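Local coordinates for protein muramidase (Sodiomyces alcalophilus, PDB 6ZM8) that hydrolyses the glycan strands of bacterial peptidoglycan, as a fungal lysozyme (EC 3.2.1.17) of glycoside hydrolase family 25, at residues G81-S84 and I88-P91; D139-C144 and N171-Y176. All blocks are in the same frame, centred on the assembly; numbering follows the deposited sequence. Where two conformers were deposited one is given.

From the N terminus, the chain builds strands 2-7, 26-33 and 55-61 and the helices between them before helix 69-78 leads into the loop of contact 1. There 88-91 comes back against 81-84 after three intervening residues, just ahead of strand 93-95. The chain next passes through helix 110-128 and strand 133-136 before contact 2 opens on helix 138-145. Contact 2 spans 26 residues, strand 157-160 among them, and closes in the loop leading to strand 178-182. The two are in series, neither nested nor crossed, on opposite sides of the chain's centre. Contact 1 joins two parts of the loop between helix 69-78 and strand 93-95; contact 2 ties a helix to a later loop.

Contact 1: G81-S84 and I88-P91; sequences GGWS and ITLP
Trp83 meets Thr89 edge-on: the carbonyl O of Thr89 lies in the plane of the indole, beside its NE1-CD1 edge. Trp83 NE1 is 2.9 Å from Thr89 O, but with an N-H...O angle of 128° this hydrogen bond is weak and bent, and the stronger partner of NE1 is the carbonyl of Ala205 in helix 198-206. Trp83 CD1 sits 3.2 Å from the same Thr89 O. The indole reaches this place because CG stands anti to the backbone N (chi1 179°), which swings the ring out to the facing backbone. Tryptophan suits the site by joining an edge N-H to a flat hydrocarbon body that packs on Ser129 and Arg130. Both segments belong to the connection between helix 69-78 and strand 93-95 in the TIM-barrel-like fold of family 25. Thr89 suits its buried position by having two unlike branches. Its methyl CG2 packs against Trp83 CD1 at 3.7 Å, while OG1 is hydrogen-bonded to Asp86 and Arg56. Thr89 CB rests 3.5 Å from Ser84 O. A water bridges the backbones, 2.9 Å from Ser84 O, to which it can donate, and accepting from Thr89 N at 3.1 Å. Replacing Trp83 with an alanine would probably leave the Ala205 carbonyl without its indole N-H and open a gap beside the Thr89 methyl. The CB of Leu90 points away from 81-84, and its side chain packs on Leu201 and Leu204.

Contact 2: D139-C144 and N171-Y176; sequences DWWTQC and NGWGFY
Trp141 and Trp173 form a T-shaped (edge-to-face) pair, with the edge of Trp173 directed at the face of Trp141. In the TIM-barrel-like fold of family 25, the pair bridges the helix that follows strand 133-136 and the loop that follows strand 157-160, the adjacent parallel strand of the sheet. The six-membered rings lie 5.7 Å apart between centroids, their planes inclined at 66°. Followed outward, the Trp141 side chain leaves the helix with CB pointing toward the loop, and CG stands anti to the backbone N (chi1 -168°), which carries the indole away from the helix to meet Trp173. On the pyrrole side, NE1 of Trp141 approaches CZ3 of Trp173 at 4.1 Å, while the N-H of Trp141 is hydrogen-bonded to the carbonyl of Ser148. CE2 of Trp141, at the ring fusion, is also 4.1 Å from Trp173 CZ3. CZ2 of Trp141, one atom further round the benzene ring, meets CH2 of Trp173. Elsewhere the buried indole packs on Ile134 and Thr136 of strand 133-136 and on Ile117 of helix 110-128, where a broad, flat, mostly apolar group is well suited. Trp173 is similarly apt: it offers a thin hydrocarbon edge to its partner, while its NE1 bonds to the carbonyl of Cys155. CZ3 of Trp173 stands 3.9 Å above the Trp141 plane, displaced toward the ring's rim.

Contact 1: G81-S84 and I88-P91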
loop_
_atom_site.group_PDB
_atom_site.type_symbol
_atom_site.label_atom_id
_atom_site.label_comp_id
_atom_site.label_asym_id
_atom_site.label_seq_id
_atom_site.Cartn_x
_atom_site.Cartn_y
_atom_site.Cartn_z
ATOM N N GLY A 81 9.658 -0.429 -5.312
ATOM C CA GLY A 81 8.369 -0.990 -5.698
ATOM C C GLY A 81 8.440 -2.021 -6.807
ATOM O O GLY A 81 7.383 -2.452 -7.312
ATOM N N GLY A 82 9.628 -2.468 -7.194
ATOM C CA GLY A 82 9.730 -3.535 -8.174
ATOM C C GLY A 82 9.143 -4.832 -7.635
ATOM O O GLY A 82 9.110 -5.076 -6.432
ATOM N N TRP A 83 8.720 -5.678 -8.541
ATOM C CA TRP A 83 8.060 -6.929 -8.191
ATOM C C TRP A 83 8.837 -8.100 -8.794
ATOM O O TRP A 83 9.416 -7.981 -9.829
ATOM C CB TRP A 83 6.599 -6.900 -8.622
ATOM C CG TRP A 83 5.864 -8.161 -8.305
ATOM C CD1 TRP A 83 5.375 -8.565 -7.091
ATOM C CD2 TRP A 83 5.574 -9.225 -9.228
ATOM N NE1 TRP A 83 4.790 -9.803 -7.220
ATOM C CE2 TRP A 83 4.882 -10.237 -8.511
ATOM C CE3 TRP A 83 5.773 -9.395 -10.597
ATOM C CZ2 TRP A 83 4.398 -11.389 -9.122
ATOM C CZ3 TRP A 83 5.272 -10.522 -11.209
ATOM C CH2 TRP A 83 4.586 -11.505 -10.483
ATOM N N SER A 84 8.815 -9.248 -8.169
ATOM C CA SER A 84 9.230 -10.479 -8.878
ATOM C C SER A 84 8.354 -11.597 -8.328
ATOM O O SER A 84 7.889 -11.533 -7.196
ATOM C CB SER A 84 10.701 -10.759 -8.819
ATOM O OG SER A 84 11.063 -11.306 -7.573
ATOM N N ILE A 88 7.005 -14.237 -2.526
ATOM C CA ILE A 88 7.154 -13.489 -1.294
ATOM C C ILE A 88 7.096 -11.976 -1.529
ATOM O O ILE A 88 7.327 -11.227 -0.585
ATOM C CB ILE A 88 8.427 -13.850 -0.517
ATOM C CG1 ILE A 88 9.694 -13.577 -1.308
ATOM C CG2 ILE A 88 8.336 -15.299 -0.025
ATOM C CD1 ILE A 88 10.948 -13.510 -0.455
ATOM N N THR A 89 6.779 -11.537 -2.746
ATOM C CA THR A 89 6.745 -10.111 -3.053
ATOM C C THR A 89 5.324 -9.703 -3.357
ATOM O O THR A 89 4.713 -10.144 -4.339
ATOM C CB THR A 89 7.674 -9.749 -4.222
ATOM O OG1 THR A 89 8.965 -10.330 -4.034
ATOM C CG2 THR A 89 7.844 -8.249 -4.296
ATOM N N LEU A 90 4.757 -8.860 -2.489
ATOM C CA LEU A 90 3.441 -8.316 -2.752
ATOM C C LEU A 90 3.532 -7.264 -3.857
ATOM O O LEU A 90 4.557 -6.578 -4.006
ATOM C CB LEU A 90 2.887 -7.657 -1.478
ATOM C CG LEU A 90 2.606 -8.660 -0.347
ATOM C CD1 LEU A 90 2.315 -7.930 0.954
ATOM C CD2 LEU A 90 1.487 -9.606 -0.709
ATOM N N PRO A 91 2.452 -7.063 -4.616
ATOM C CA PRO A 91 2.414 -5.913 -5.506
ATOM C C PRO A 91 2.566 -4.636 -4.674
ATOM O O PRO A 91 2.072 -4.537 -3.552
ATOM C CB PRO A 91 1.033 -6.008 -6.155
ATOM C CG PRO A 91 0.199 -6.734 -5.090
ATOM C CD PRO A 91 1.140 -7.747 -4.500
HETATM O O HOH W 1 6.014 -12.826 -5.405
#

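Contact 2: D139-C144 and N171-Y176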
loop_
_atom_site.group_PDB
_atom_site.type_symbol
_atom_site.label_atom_id
_atom_site.label_comp_id
_atom_site.label_asym_id
_atom_site.label_seq_id
_atom_site.Cartn_x
_atom_site.Cartn_y
_atom_site.Cartn_z
ATOM N N ASP A 139 -13.655 7.798 3.516
ATOM C CA ASP A 139 -13.998 9.221 3.531
ATOM C C ASP A 139 -13.099 10.021 2.580
ATOM O O ASP A 139 -13.609 10.898 1.857
ATOM C CB ASP A 139 -13.986 9.771 4.970
ATOM C CG ASP A 139 -12.704 9.476 5.743
ATOM O OD1 ASP A 139 -12.413 8.285 5.949
ATOM O OD2 ASP A 139 -12.013 10.446 6.131
ATOM N N TRP A 140 -11.798 9.755 2.556
ATOM C CA TRP A 140 -10.941 10.496 1.608
ATOM C C TRP A 140 -11.356 10.168 0.179
ATOM O O TRP A 140 -11.485 11.034 -0.682
ATOM C CB TRP A 140 -9.455 10.179 1.826
ATOM C CG TRP A 140 -8.566 11.017 0.937
ATOM C CD1 TRP A 140 -8.024 12.214 1.267
ATOM C CD2 TRP A 140 -8.180 10.760 -0.422
ATOM N NE1 TRP A 140 -7.311 12.742 0.219
ATOM C CE2 TRP A 140 -7.410 11.878 -0.843
ATOM C CE3 TRP A 140 -8.431 9.732 -1.342
ATOM C CZ2 TRP A 140 -6.911 11.988 -2.131
ATOM C CZ3 TRP A 140 -7.957 9.861 -2.644
ATOM C CH2 TRP A 140 -7.211 10.983 -3.032
ATOM N N TRP A 141 -11.552 8.871 -0.076
ATOM C CA TRP A 141 -11.881 8.422 -1.428
ATOM C C TRP A 141 -13.183 9.053 -1.898
ATOM O O TRP A 141 -13.334 9.437 -3.075
ATOM C CB TRP A 141 -11.981 6.879 -1.423
ATOM C CG TRP A 141 -12.034 6.288 -2.794
ATOM C CD1 TRP A 141 -13.143 5.828 -3.461
ATOM C CD2 TRP A 141 -10.911 6.061 -3.643
ATOM N NE1 TRP A 141 -12.768 5.317 -4.674
ATOM C CE2 TRP A 141 -11.412 5.445 -4.819
ATOM C CE3 TRP A 141 -9.528 6.272 -3.520
ATOM C CZ2 TRP A 141 -10.589 5.067 -5.873
ATOM C CZ3 TRP A 141 -8.707 5.893 -4.560
ATOM C CH2 TRP A 141 -9.236 5.285 -5.727
ATOM N N THR A 142 -14.152 9.150 -1.006
ATOM C CA THR A 142 -15.433 9.771 -1.368
ATOM C C THR A 142 -15.232 11.245 -1.744
ATOM O O THR A 142 -15.693 11.694 -2.795
ATOM C CB THR A 142 -16.435 9.582 -0.219
ATOM O OG1 THR A 142 -16.675 8.186 -0.023
ATOM C CG2 THR A 142 -17.738 10.271 -0.488
ATOM N N GLN A 143 -14.558 11.984 -0.887
ATOM C CA GLN A 143 -14.431 13.415 -1.169
ATOM C C GLN A 143 -13.562 13.702 -2.380
ATOM O O GLN A 143 -13.788 14.678 -3.113
ATOM C CB GLN A 143 -13.784 14.063 0.037
ATOM C CG GLN A 143 -14.687 14.014 1.218
ATOM C CD GLN A 143 -14.119 14.713 2.413
ATOM O OE1 GLN A 143 -13.420 15.691 2.358
ATOM N NE2 GLN A 143 -14.639 14.449 3.613
ATOM N N CYS A 144 -12.486 12.939 -2.530
ATOM C CA CYS A 144 -11.454 13.337 -3.495
ATOM C C CYS A 144 -11.551 12.621 -4.844
ATOM O O CYS A 144 -10.962 13.115 -5.811
ATOM C CB CYS A 144 -10.056 13.152 -2.929
ATOM S SG CYS A 144 -9.735 14.160 -1.443
ATOM N N ASN A 171 -16.749 2.672 -3.007
ATOM C CA ASN A 171 -17.562 2.149 -4.108
ATOM C C ASN A 171 -16.756 1.251 -5.040
ATOM O O ASN A 171 -15.642 1.588 -5.452
ATOM C CB ASN A 171 -18.101 3.356 -4.875
ATOM C CG ASN A 171 -19.065 3.045 -5.993
ATOM O OD1 ASN A 171 -19.814 2.094 -5.897
ATOM N ND2 ASN A 171 -19.042 3.868 -7.003
ATOM N N GLY A 172 -17.360 0.109 -5.365
ATOM C CA GLY A 172 -16.777 -0.823 -6.327
ATOM C C GLY A 172 -16.181 -2.054 -5.692
ATOM O O GLY A 172 -16.165 -3.122 -6.305
ATOM N N TRP A 173 -15.632 -1.928 -4.484
ATOM C CA TRP A 173 -14.995 -3.068 -3.843
ATOM C C TRP A 173 -16.007 -3.853 -3.009
ATOM O O TRP A 173 -16.631 -3.305 -2.094
ATOM C CB TRP A 173 -13.838 -2.626 -2.938
ATOM C CG TRP A 173 -12.577 -2.286 -3.657
ATOM C CD1 TRP A 173 -11.655 -3.196 -4.098
ATOM C CD2 TRP A 173 -12.041 -0.991 -3.995
ATOM N NE1 TRP A 173 -10.581 -2.559 -4.661
ATOM C CE2 TRP A 173 -10.777 -1.208 -4.595
ATOM C CE3 TRP A 173 -12.488 0.331 -3.819
ATOM C CZ2 TRP A 173 -9.954 -0.156 -4.997
ATOM C CZ3 TRP A 173 -11.668 1.373 -4.228
ATOM C CH2 TRP A 173 -10.410 1.126 -4.798
ATOM N N GLY A 174 -16.111 -5.146 -3.282
ATOM C CA GLY A 174 -16.975 -6.004 -2.487
ATOM C C GLY A 174 -16.358 -6.452 -1.184
ATOM O O GLY A 174 -17.061 -6.944 -0.307
ATOM N N PHE A 175 -15.043 -6.290 -1.056
ATOM C CA PHE A 175 -14.308 -6.791 0.102
ATOM C C PHE A 175 -12.978 -6.060 0.150
ATOM O O PHE A 175 -12.460 -5.593 -0.862
ATOM C CB PHE A 175 -14.052 -8.303 0.011
ATOM C CG PHE A 175 -13.362 -8.727 -1.243
ATOM C CD1 PHE A 175 -14.109 -9.053 -2.378
ATOM C CD2 PHE A 175 -11.969 -8.794 -1.328
ATOM C CE1 PHE A 175 -13.472 -9.440 -3.544
ATOM C CE2 PHE A 175 -11.329 -9.156 -2.501
ATOM C CZ PHE A 175 -12.090 -9.504 -3.615
ATOM N N TYR A 176 -12.421 -5.989 1.358
ATOM C CA TYR A 176 -11.052 -5.536 1.532
ATOM C C TYR A 176 -10.094 -6.708 1.265
ATOM O O TYR A 176 -10.426 -7.860 1.561
ATOM C CB TYR A 176 -10.786 -4.914 2.918
ATOM C CG TYR A 176 -10.684 -5.856 4.119
ATOM C CD1 TYR A 176 -9.488 -6.481 4.416
ATOM C CD2 TYR A 176 -11.746 -6.080 5.000
ATOM C CE1 TYR A 176 -9.331 -7.285 5.528
ATOM C CE2 TYR A 176 -11.618 -6.902 6.105
ATOM C CZ TYR A 176 -10.394 -7.496 6.383
ATOM O OH TYR A 176 -10.172 -8.285 7.475
#